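Local coordinates for protein shikimate dehydrogenase (NADP(+)) (Thermus thermophilus, PDB 2CY0) that catalyses the reversible NADPH-linked reduction of 3-dehydroshikimate to shikimate, a step in chorismate and aromatic amino acid biosynthesis, at residues B[86-91]-B[240-245]; B[200-205]-B[221-226]. One frame throughout, in Å; residues are numbered along the deposited sequence.

Contact 1 (B[86-91]-B[240-245]); sequences TVLQVE and FRLWTG
Trp243 and Leu242, in the last turn of helix 229-244, pack on Thr86 to Leu88 of strand 86-90 in the mixed sheet of the substrate-binding domain. Strand 86-90 and the helical segment 240-244 run nearly parallel, 9° apart. The Trp243 indole has CG anti to its carbonyl carbon (chi1 -61°); this, with the turn about the CB-CG bond, brings NE1 to the strand. There Trp243 NE1 donates to Val87 O at 3.0 Å. The bond is bent, 140° at the hydrogen, and NE1 sits above the carbonyl plane. Thr86 CG2 comes in obliquely beside the same nitrogen, 3.6 Å from Trp243 NE1. Leu88 CD1 meets the ring edge at Trp243 CD1. A leucine in place of Trp243 would probably leave Val87 O without this donor and open a gap beside Thr86 CG2. Another ring, that of Phe4, stacks on the indole. Thr86 lies next to the shikimate-binding Asn85, and its OG1 is hydrogen-bonded to Thr99. Leu88 also packs on Leu88 of the second subunit, so the contact reaches the dimer interface. Leu242 packs beside Trp243 on Leu88: Leu242 CD2 lies 3.7 Å from Leu88 CB, and Leu242 CD1 is 4.1 Å from Thr86 CG2.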
loop_
_atom_site.group_PDB
_atom_site.type_symbol
_atom_site.label_atom_id
_atom_site.label_comp_id
_atom_site.label_asym_id
_atom_site.label_seq_id
_atom_site.Cartn_x
_atom_site.Cartn_y
_atom_site.Cartn_z
ATOM N N THR B 86 2.783 -5.658 10.918
ATOM C CA THR B 86 3.287 -5.078 9.683
ATOM C C THR B 86 2.748 -3.683 9.402
ATOM O O THR B 86 1.540 -3.472 9.307
ATOM C CB THR B 86 2.969 -5.997 8.494
ATOM O OG1 THR B 86 3.473 -7.313 8.769
ATOM C CG2 THR B 86 3.611 -5.463 7.221
ATOM N N VAL B 87 3.668 -2.734 9.263
ATOM C CA VAL B 87 3.321 -1.350 8.985
ATOM C C VAL B 87 3.876 -0.935 7.626
ATOM O O VAL B 87 5.037 -1.198 7.317
ATOM C CB VAL B 87 3.895 -0.404 10.068
ATOM C CG1 VAL B 87 3.542 1.041 9.743
ATOM C CG2 VAL B 87 3.348 -0.789 11.436
ATOM N N LEU B 88 3.026 -0.294 6.825
ATOM C CA LEU B 88 3.374 0.192 5.491
ATOM C C LEU B 88 3.351 1.719 5.485
ATOM O O LEU B 88 2.408 2.324 5.997
ATOM C CB LEU B 88 2.358 -0.322 4.462
ATOM C CG LEU B 88 2.335 0.390 3.105
ATOM C CD1 LEU B 88 3.653 0.173 2.376
ATOM C CD2 LEU B 88 1.179 -0.148 2.273
ATOM N N GLN B 89 4.375 2.334 4.896
ATOM C CA GLN B 89 4.458 3.795 4.817
ATOM C C GLN B 89 4.338 4.286 3.379
ATOM O O GLN B 89 5.125 3.916 2.511
ATOM C CB GLN B 89 5.775 4.290 5.419
ATOM C CG GLN B 89 5.947 5.812 5.409
ATOM C CD GLN B 89 6.382 6.356 4.062
ATOM O OE1 GLN B 89 5.621 7.038 3.371
ATOM N NE2 GLN B 89 7.614 6.051 3.678
ATOM N N VAL B 90 3.344 5.132 3.150
ATOM C CA VAL B 90 3.076 5.681 1.835
ATOM C C VAL B 90 2.670 7.136 1.998
ATOM O O VAL B 90 1.731 7.439 2.724
ATOM C CB VAL B 90 1.928 4.918 1.163
ATOM C CG1 VAL B 90 1.441 5.686 0.004
ATOM C CG2 VAL B 90 2.391 3.546 0.720
ATOM N N GLU B 91 3.367 8.031 1.305
ATOM C CA GLU B 91 3.090 9.465 1.385
ATOM C C GLU B 91 3.079 9.976 2.821
ATOM O O GLU B 91 2.286 10.845 3.176
ATOM C CB GLU B 91 1.752 9.796 0.714
ATOM C CG GLU B 91 1.879 10.338 -0.699
ATOM C CD GLU B 91 0.531 10.565 -1.366
ATOM O OE1 GLU B 91 -0.441 10.889 -0.650
ATOM O OE2 GLU B 91 0.446 10.432 -2.607
ATOM N N PHE B 240 6.590 -8.633 2.999
ATOM C CA PHE B 240 7.385 -8.094 1.902
ATOM C C PHE B 240 6.501 -7.785 0.690
ATOM O O PHE B 240 6.657 -6.739 0.059
ATOM C CB PHE B 240 8.492 -9.075 1.499
ATOM C CG PHE B 240 9.642 -8.430 0.778
ATOM C CD1 PHE B 240 10.704 -7.882 1.492
ATOM C CD2 PHE B 240 9.623 -8.290 -0.600
ATOM C CE1 PHE B 240 11.744 -7.223 0.839
ATOM C CE2 PHE B 240 10.659 -7.630 -1.268
ATOM C CZ PHE B 240 11.714 -7.086 -0.547
ATOM N N ARG B 241 5.584 -8.698 0.364
ATOM C CA ARG B 241 4.667 -8.500 -0.764
ATOM C C ARG B 241 3.858 -7.235 -0.512
ATOM O O ARG B 241 3.603 -6.432 -1.415
ATOM C CB ARG B 241 3.681 -9.672 -0.896
ATOM C CG ARG B 241 2.757 -9.535 -2.116
ATOM C CD ARG B 241 1.451 -10.321 -2.012
ATOM N NE ARG B 241 0.832 -10.442 -3.332
ATOM C CZ ARG B 241 -0.464 -10.278 -3.595
ATOM N NH1 ARG B 241 -1.323 -9.980 -2.631
ATOM N NH2 ARG B 241 -0.900 -10.401 -4.842
ATOM N N LEU B 242 3.450 -7.080 0.737
ATOM C CA LEU B 242 2.663 -5.942 1.158
ATOM C C LEU B 242 3.414 -4.623 0.909
ATOM O O LEU B 242 2.842 -3.649 0.422
ATOM C CB LEU B 242 2.337 -6.117 2.635
ATOM C CG LEU B 242 1.225 -5.278 3.235
ATOM C CD1 LEU B 242 0.666 -5.990 4.458
ATOM C CD2 LEU B 242 1.766 -3.902 3.586
ATOM N N TRP B 243 4.702 -4.604 1.227
ATOM C CA TRP B 243 5.505 -3.405 1.035
ATOM C C TRP B 243 5.880 -3.125 -0.411
ATOM O O TRP B 243 5.906 -1.974 -0.828
ATOM C CB TRP B 243 6.801 -3.493 1.839
ATOM C CG TRP B 243 6.603 -3.613 3.309
ATOM C CD1 TRP B 243 5.676 -2.961 4.068
ATOM C CD2 TRP B 243 7.379 -4.401 4.208
ATOM N NE1 TRP B 243 5.830 -3.295 5.391
ATOM C CE2 TRP B 243 6.870 -4.177 5.505
ATOM C CE3 TRP B 243 8.459 -5.277 4.046
ATOM C CZ2 TRP B 243 7.403 -4.799 6.633
ATOM C CZ3 TRP B 243 8.988 -5.896 5.163
ATOM C CH2 TRP B 243 8.458 -5.653 6.444
ATOM N N THR B 244 6.161 -4.175 -1.177
ATOM C CA THR B 244 6.611 -3.997 -2.551
ATOM C C THR B 244 5.727 -4.547 -3.664
ATOM O O THR B 244 5.805 -4.092 -4.806
ATOM C CB THR B 244 7.993 -4.630 -2.733
ATOM O OG1 THR B 244 7.866 -6.057 -2.688
ATOM C CG2 THR B 244 8.938 -4.191 -1.618
ATOM N N GLY B 245 4.901 -5.533 -3.338
ATOM C CA GLY B 245 4.067 -6.139 -4.351
ATOM C C GLY B 245 4.716 -7.412 -4.876
ATOM O O GLY B 245 4.130 -8.125 -5.691
#

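Contact 2 (B[200-205]-B[221-226]); sequences GAAVDL and KGLKVQ
Leu223 and Gly200 meet where strand 201-204 and the edge strand 224-226, which run parallel in the Rossmann-type NADP-binding domain, begin. Strand 201-204, helix 213-220 and strand 224-226 form a beta-alpha-beta unit. Gly222 ends the helix in a Schellman motif. A water links Gly222 O to Gly200 N. Leu223 then turns its side chain toward the neighbouring strand. Its CG, anti to the carbonyl carbon (chi1 -78°), lies against the backbone of Gly200, as does CB, and Leu223 CD2 reaches Ala202 CB at 4.4 Å. Lys224 is bonded at both backbone ends. Lys224 N donates to Gly200 O at 3.0 Å, and Lys224 O accepts from Ala202 N at 2.8 Å. Lys224 CB also touches Ala201 CB at 3.8 Å. Val225 faces the other way, on the same side of the sheet as Ala202, and its CA-H approaches Ala202 O. Gln226 N donates to Ala202 O at 3.1 Å. Gln226 O receives a weak bond from Asp204 N at 3.3 Å. The Gln226 side chain runs alongside Val203, with Gln226 CB 3.9 Å from Val203 CG2, and its NE2 bonds Ala107 O. Helix 100-111 covers the Val203 and Gln226 face. Helix 213-220 covers the Ala202 and Val225 face, strand 174-177 flanks 201-204, and 224-226 is the sheet's last strand.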
loop_
_atom_site.group_PDB
_atom_site.type_symbol
_atom_site.label_atom_id
_atom_site.label_comp_id
_atom_site.label_asym_id
_atom_site.label_seq_id
_atom_site.Cartn_x
_atom_site.Cartn_y
_atom_site.Cartn_z
ATOM N N GLY B 200 -5.058 -36.709 13.043
ATOM C CA GLY B 200 -4.831 -35.286 12.853
ATOM C C GLY B 200 -3.437 -34.712 12.673
ATOM O O GLY B 200 -2.528 -35.359 12.154
ATOM N N ALA B 201 -3.279 -33.468 13.113
ATOM C CA ALA B 201 -2.004 -32.775 12.990
ATOM C C ALA B 201 -1.769 -31.741 14.090
ATOM O O ALA B 201 -2.707 -31.213 14.691
ATOM C CB ALA B 201 -1.925 -32.104 11.637
ATOM N N ALA B 202 -0.497 -31.452 14.344
ATOM C CA ALA B 202 -0.130 -30.479 15.361
ATOM C C ALA B 202 0.899 -29.504 14.809
ATOM O O ALA B 202 1.739 -29.866 13.984
ATOM C CB ALA B 202 0.427 -31.190 16.586
ATOM N N VAL B 203 0.818 -28.265 15.271
ATOM C CA VAL B 203 1.733 -27.220 14.853
ATOM C C VAL B 203 2.176 -26.473 16.091
ATOM O O VAL B 203 1.359 -26.124 16.947
ATOM C CB VAL B 203 1.053 -26.222 13.899
ATOM C CG1 VAL B 203 2.044 -25.128 13.496
ATOM C CG2 VAL B 203 0.545 -26.947 12.684
ATOM N N ASP B 204 3.476 -26.227 16.190
ATOM C CA ASP B 204 4.007 -25.513 17.337
ATOM C C ASP B 204 4.546 -24.175 16.849
ATOM O O ASP B 204 5.284 -24.121 15.867
ATOM C CB ASP B 204 5.118 -26.342 18.001
ATOM C CG ASP B 204 5.429 -25.880 19.421
ATOM O OD1 ASP B 204 6.041 -26.659 20.183
ATOM O OD2 ASP B 204 5.066 -24.740 19.772
ATOM N N LEU B 205 4.162 -23.097 17.524
ATOM C CA LEU B 205 4.629 -21.770 17.132
ATOM C C LEU B 205 5.993 -21.452 17.737
ATOM O O LEU B 205 6.621 -20.462 17.378
ATOM C CB LEU B 205 3.615 -20.700 17.538
ATOM C CG LEU B 205 2.227 -20.817 16.895
ATOM C CD1 LEU B 205 1.429 -19.560 17.204
ATOM C CD2 LEU B 205 2.354 -21.000 15.402
ATOM N N LYS B 221 2.830 -40.057 18.274
ATOM C CA LYS B 221 1.437 -40.495 18.266
ATOM C C LYS B 221 0.871 -40.735 16.873
ATOM O O LYS B 221 -0.180 -41.358 16.730
ATOM C CB LYS B 221 0.565 -39.488 19.017
ATOM C CG LYS B 221 0.624 -39.673 20.521
ATOM C CD LYS B 221 -0.006 -41.009 20.911
ATOM C CE LYS B 221 0.329 -41.412 22.343
ATOM N NZ LYS B 221 -0.002 -40.345 23.326
ATOM N N GLY B 222 1.562 -40.242 15.849
ATOM C CA GLY B 222 1.100 -40.456 14.491
ATOM C C GLY B 222 0.464 -39.253 13.824
ATOM O O GLY B 222 -0.107 -39.381 12.741
ATOM N N LEU B 223 0.554 -38.091 14.466
ATOM C CA LEU B 223 -0.009 -36.863 13.915
ATOM C C LEU B 223 0.982 -36.220 12.939
ATOM O O LEU B 223 2.195 -36.397 13.075
ATOM C CB LEU B 223 -0.322 -35.879 15.048
ATOM C CG LEU B 223 -1.580 -36.053 15.906
ATOM C CD1 LEU B 223 -1.753 -37.489 16.353
ATOM C CD2 LEU B 223 -1.471 -35.123 17.097
ATOM N N LYS B 224 0.473 -35.505 11.936
ATOM C CA LYS B 224 1.357 -34.812 10.996
ATOM C C LYS B 224 1.818 -33.618 11.825
ATOM O O LYS B 224 1.087 -33.154 12.699
ATOM C CB LYS B 224 0.593 -34.288 9.771
ATOM C CG LYS B 224 -0.184 -35.322 8.976
ATOM C CD LYS B 224 -1.192 -34.638 8.041
ATOM C CE LYS B 224 -0.859 -34.872 6.576
ATOM N NZ LYS B 224 -2.097 -35.017 5.756
ATOM N N VAL B 225 3.018 -33.116 11.580
ATOM C CA VAL B 225 3.481 -31.982 12.362
ATOM C C VAL B 225 4.156 -30.910 11.515
ATOM O O VAL B 225 4.621 -31.170 10.411
ATOM C CB VAL B 225 4.467 -32.430 13.469
ATOM C CG1 VAL B 225 3.755 -33.326 14.470
ATOM C CG2 VAL B 225 5.651 -33.156 12.852
ATOM N N GLN B 226 4.186 -29.696 12.047
ATOM C CA GLN B 226 4.823 -28.581 11.369
ATOM C C GLN B 226 5.505 -27.739 12.439
ATOM O O GLN B 226 4.925 -27.470 13.495
ATOM C CB GLN B 226 3.781 -27.739 10.613
ATOM C CG GLN B 226 4.390 -26.662 9.718
ATOM C CD GLN B 226 3.353 -25.945 8.859
ATOM O OE1 GLN B 226 2.578 -25.123 9.346
ATOM N NE2 GLN B 226 3.334 -26.266 7.573
HETATM O O HOH W 1 -3.111 -38.812 11.775
#

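The contacts lie on opposite sides of the chain's centre, with their own centres 33 Å apart and their nearest atoms about 15 Å apart. Contact 1 belongs to the mixed sheet of the substrate-binding domain and contact 2 to the parallel sheet of the NADP-binding domain. Both are largely buried, but contact 2 includes the exposed Lys224. Contact 1 joins a helix to a strand through side chains, with one indole-to-backbone bond. Contact 2 joins two strands through backbone bonds. Only contact 1 meets the second subunit. The two share no element, yet helix 229-244 follows strand 224-226 in the chain and leads back to the first domain.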